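Local coordinates for protein 6-pyruvoyl tetrahydrobiopterin synthase (Plasmodium vivax, PDB 3LX3) that belongs to the 6-pyruvoyl tetrahydropterin synthase family and is a zinc-binding protein, here assembled from six chains with 2-amino-1,5-dihydropteridine-4,6-dione bound, at residues 101-105 against 106-110. Residues are numbered along the deposited sequence; the frame is centred on the assembly and turned at random. Where two conformers were deposited one is given.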
ATOM      1  N   GLN A 101     -12.803  14.171 -36.767  1.00 20.80           N
ATOM      2  CA  GLN A 101     -13.466  13.831 -38.048  1.00 20.63           C
ATOM      3  C   GLN A 101     -13.917  12.370 -37.997  1.00 23.27           C
ATOM      4  O   GLN A 101     -13.232  11.527 -37.407  1.00 22.85           O
ATOM      5  CB  GLN A 101     -12.493  14.047 -39.255  0.50 19.15           C
ATOM      6  CG  GLN A 101     -13.077  13.825 -40.723  0.50 18.70           C
ATOM      7  CD  GLN A 101     -12.074  14.049 -41.918  0.50 18.94           C
ATOM      8  OE1 GLN A 101     -11.017  14.639 -41.747  0.50 27.40           O
ATOM      9  NE2 GLN A 101     -12.449  13.618 -43.116  0.50 20.74           N
ATOM     10  N   GLU A 102     -15.066  12.060 -38.581  1.00 19.30           N
ATOM     11  CA  GLU A 102     -15.483  10.684 -38.801  0.50 19.64           C
ATOM     12  C   GLU A 102     -15.046  10.255 -40.179  1.00 18.69           C
ATOM     13  O   GLU A 102     -15.457  10.858 -41.164  1.00 22.18           O
ATOM     14  CB  GLU A 102     -16.981  10.589 -38.784  0.50 23.44           C
ATOM     15  CG  GLU A 102     -17.608  10.921 -37.502  0.50 26.18           C
ATOM     16  CD  GLU A 102     -19.082  10.710 -37.634  0.50 30.05           C
ATOM     17  OE1 GLU A 102     -19.687  11.465 -38.399  0.50 27.27           O
ATOM     18  OE2 GLU A 102     -19.603   9.749 -37.042  0.50 33.84           O
ATOM     19  N   VAL A 103     -14.214   9.243 -40.277  1.00 17.65           N
ATOM     20  CA  VAL A 103     -13.681   8.740 -41.524  1.00 19.80           C
ATOM     21  C   VAL A 103     -13.959   7.243 -41.542  1.00 18.37           C
ATOM     22  O   VAL A 103     -13.364   6.493 -40.769  1.00 18.20           O
ATOM     23  CB  VAL A 103     -12.165   8.989 -41.658  1.00 21.26           C
ATOM     24  CG1 VAL A 103     -11.624   8.402 -42.963  1.00 26.13           C
ATOM     25  CG2 VAL A 103     -11.898  10.512 -41.556  1.00 24.46           C
ATOM     26  N   ASN A 104     -14.865   6.802 -42.409  1.00 21.21           N
ATOM     27  CA  ASN A 104     -15.280   5.428 -42.445  1.00 19.34           C
ATOM     28  C   ASN A 104     -15.709   4.999 -41.022  1.00 15.78           C
ATOM     29  O   ASN A 104     -16.590   5.604 -40.444  1.00 19.75           O
ATOM     30  CB  ASN A 104     -14.210   4.549 -43.087  1.00 23.07           C
ATOM     31  CG  ASN A 104     -13.975   4.927 -44.561  1.00 28.76           C
ATOM     32  OD1 ASN A 104     -14.925   5.281 -45.276  1.00 32.41           O
ATOM     33  ND2 ASN A 104     -12.710   4.945 -44.985  1.00 31.04           N
ATOM     34  N   ASP A 105     -15.095   3.956 -40.460  1.00 18.28           N
ATOM     35  CA  ASP A 105     -15.443   3.521 -39.089  1.00 16.52           C
ATOM     36  C   ASP A 105     -14.406   3.958 -38.057  1.00 16.67           C
ATOM     37  O   ASP A 105     -14.288   3.360 -36.998  1.00 17.08           O
ATOM     38  CB  ASP A 105     -15.639   2.008 -39.066  1.00 19.62           C
ATOM     39  CG  ASP A 105     -16.714   1.570 -40.013  1.00 23.32           C
ATOM     40  OD1 ASP A 105     -17.751   2.221 -40.064  1.00 21.73           O
ATOM     41  OD2 ASP A 105     -16.476   0.556 -40.706  1.00 28.73           O
ATOM     42  N   ASN A 106     -13.701   5.028 -38.384  1.00 16.59           N
ATOM     43  CA  ASN A 106     -12.681   5.618 -37.504  1.00 15.84           C
ATOM     44  C   ASN A 106     -12.993   7.048 -37.123  1.00 16.08           C
ATOM     45  O   ASN A 106     -13.760   7.736 -37.789  1.00 16.44           O
ATOM     46  CB  ASN A 106     -11.320   5.633 -38.203  1.00 15.26           C
ATOM     47  CG  ASN A 106     -10.589   4.321 -38.115  1.00 15.87           C
ATOM     48  OD1 ASN A 106     -11.215   3.252 -38.221  1.00 17.97           O
ATOM     49  ND2 ASN A 106      -9.249   4.382 -37.894  1.00 16.53           N
ATOM     50  N   PHE A 107     -12.367   7.472 -36.020  1.00 15.99           N
ATOM     51  CA  PHE A 107     -12.238   8.897 -35.693  1.00 16.06           C
ATOM     52  C   PHE A 107     -10.833   9.314 -36.051  1.00 16.99           C
ATOM     53  O   PHE A 107      -9.845   8.660 -35.632  1.00 17.23           O
ATOM     54  CB  PHE A 107     -12.465   9.172 -34.210  1.00 16.60           C
ATOM     55  CG  PHE A 107     -13.901   9.015 -33.740  1.00 16.36           C
ATOM     56  CD1 PHE A 107     -14.925   9.802 -34.262  1.00 20.35           C
ATOM     57  CD2 PHE A 107     -14.219   8.085 -32.763  1.00 19.23           C
ATOM     58  CE1 PHE A 107     -16.223   9.661 -33.811  1.00 21.85           C
ATOM     59  CE2 PHE A 107     -15.513   7.934 -32.326  1.00 17.89           C
ATOM     60  CZ  PHE A 107     -16.512   8.714 -32.871  1.00 20.63           C
ATOM     61  N   LYS A 108     -10.749  10.398 -36.817  1.00 17.41           N
ATOM     62  CA  LYS A 108      -9.473  11.025 -37.156  1.00 17.36           C
ATOM     63  C   LYS A 108      -9.380  12.340 -36.377  1.00 18.68           C
ATOM     64  O   LYS A 108     -10.282  13.167 -36.414  1.00 21.49           O
ATOM     65  CB  LYS A 108      -9.342  11.233 -38.658  1.00 18.82           C
ATOM     66  CG  LYS A 108      -8.107  12.032 -39.088  1.00 22.26           C
ATOM     67  CD  LYS A 108      -8.102  12.198 -40.579  1.00 30.57           C
ATOM     68  CE  LYS A 108      -6.940  13.044 -41.006  1.00 34.81           C
ATOM     69  NZ  LYS A 108      -6.929  13.220 -42.496  1.00 39.70           N
ATOM     70  N   ILE A 109      -8.293  12.524 -35.655  1.00 16.18           N
ATOM     71  CA  ILE A 109      -8.102  13.672 -34.802  1.00 16.18           C
ATOM     72  C   ILE A 109      -6.917  14.454 -35.322  1.00 17.82           C
ATOM     73  O   ILE A 109      -5.841  13.894 -35.463  1.00 19.37           O
ATOM     74  CB  ILE A 109      -7.789  13.263 -33.353  1.00 17.59           C
ATOM     75  CG1 ILE A 109      -8.900  12.365 -32.802  1.00 21.78           C
ATOM     76  CG2 ILE A 109      -7.616  14.526 -32.453  1.00 20.89           C
ATOM     77  CD1 ILE A 109      -8.600  11.841 -31.401  1.00 29.05           C
ATOM     78  N   THR A 110      -7.125  15.731 -35.637  1.00 16.92           N
ATOM     79  CA  THR A 110      -6.063  16.604 -36.103  1.00 16.37           C
ATOM     80  C   THR A 110      -5.842  17.699 -35.062  1.00 21.02           C
ATOM     81  O   THR A 110      -6.791  18.338 -34.588  1.00 19.28           O
ATOM     82  CB  THR A 110      -6.365  17.229 -37.441  1.00 20.74           C
ATOM     83  OG1 THR A 110      -6.668  16.198 -38.400  1.00 23.07           O
ATOM     84  CG2 THR A 110      -5.165  18.036 -37.940  1.00 23.89           C
TER
HETATM   85  O   HOH W   1     -12.458   2.792 -40.734  1.00 23.37           O
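Gln101 and Lys108 both set CG anti to the backbone N (chi1 173° for Lys108) and continue as extended chains, which, in the conformer given for Gln101, lays them side by side on one face of a beta hairpin with a two-residue loop, Gln101 OE1 coming 4.0 Å from Lys108 CD. Strands 98-103 and 106-111 are joined here through a type II' turn from Val103 to Asn106, whose positive phi falls on Asn104. The hairpin illustrates how antiparallel register sorts side chains: the hydrogen-bonded pairs Gln101-Lys108 and Val103-Asn106 share one face, while the non-hydrogen-bonded pair Glu102-Phe107 takes the other. Val103 adds a methyl contact to the first face, CG2 lying 3.9 Å from Lys108 CB. On the second, the contact is made through the aliphatic part of Glu102, whose CG, in the conformer given, approaches Phe107 CE1 obliquely at 4.1 Å; the same ring packs on Leu91 and Cys124 and is buried, unlike most of this surface hairpin. Two pairs of backbone bonds close the strands. Gln101 N to Lys108 O is 2.7 Å, whereas nearer the turn Asn106 N sits 37° out of the plane of the Val103 carbonyl that it donates to, consistent with the tight reversal. Asn106 ties the hairpin to its surroundings, ND2 donating to Glu116 O of the second subunit and also pairing with Ser118 OG. Its other amide atom works within the turn: a water accepts from Asp105 N at 2.9 Å and donates to Asn106 OD1 at 2.8 Å.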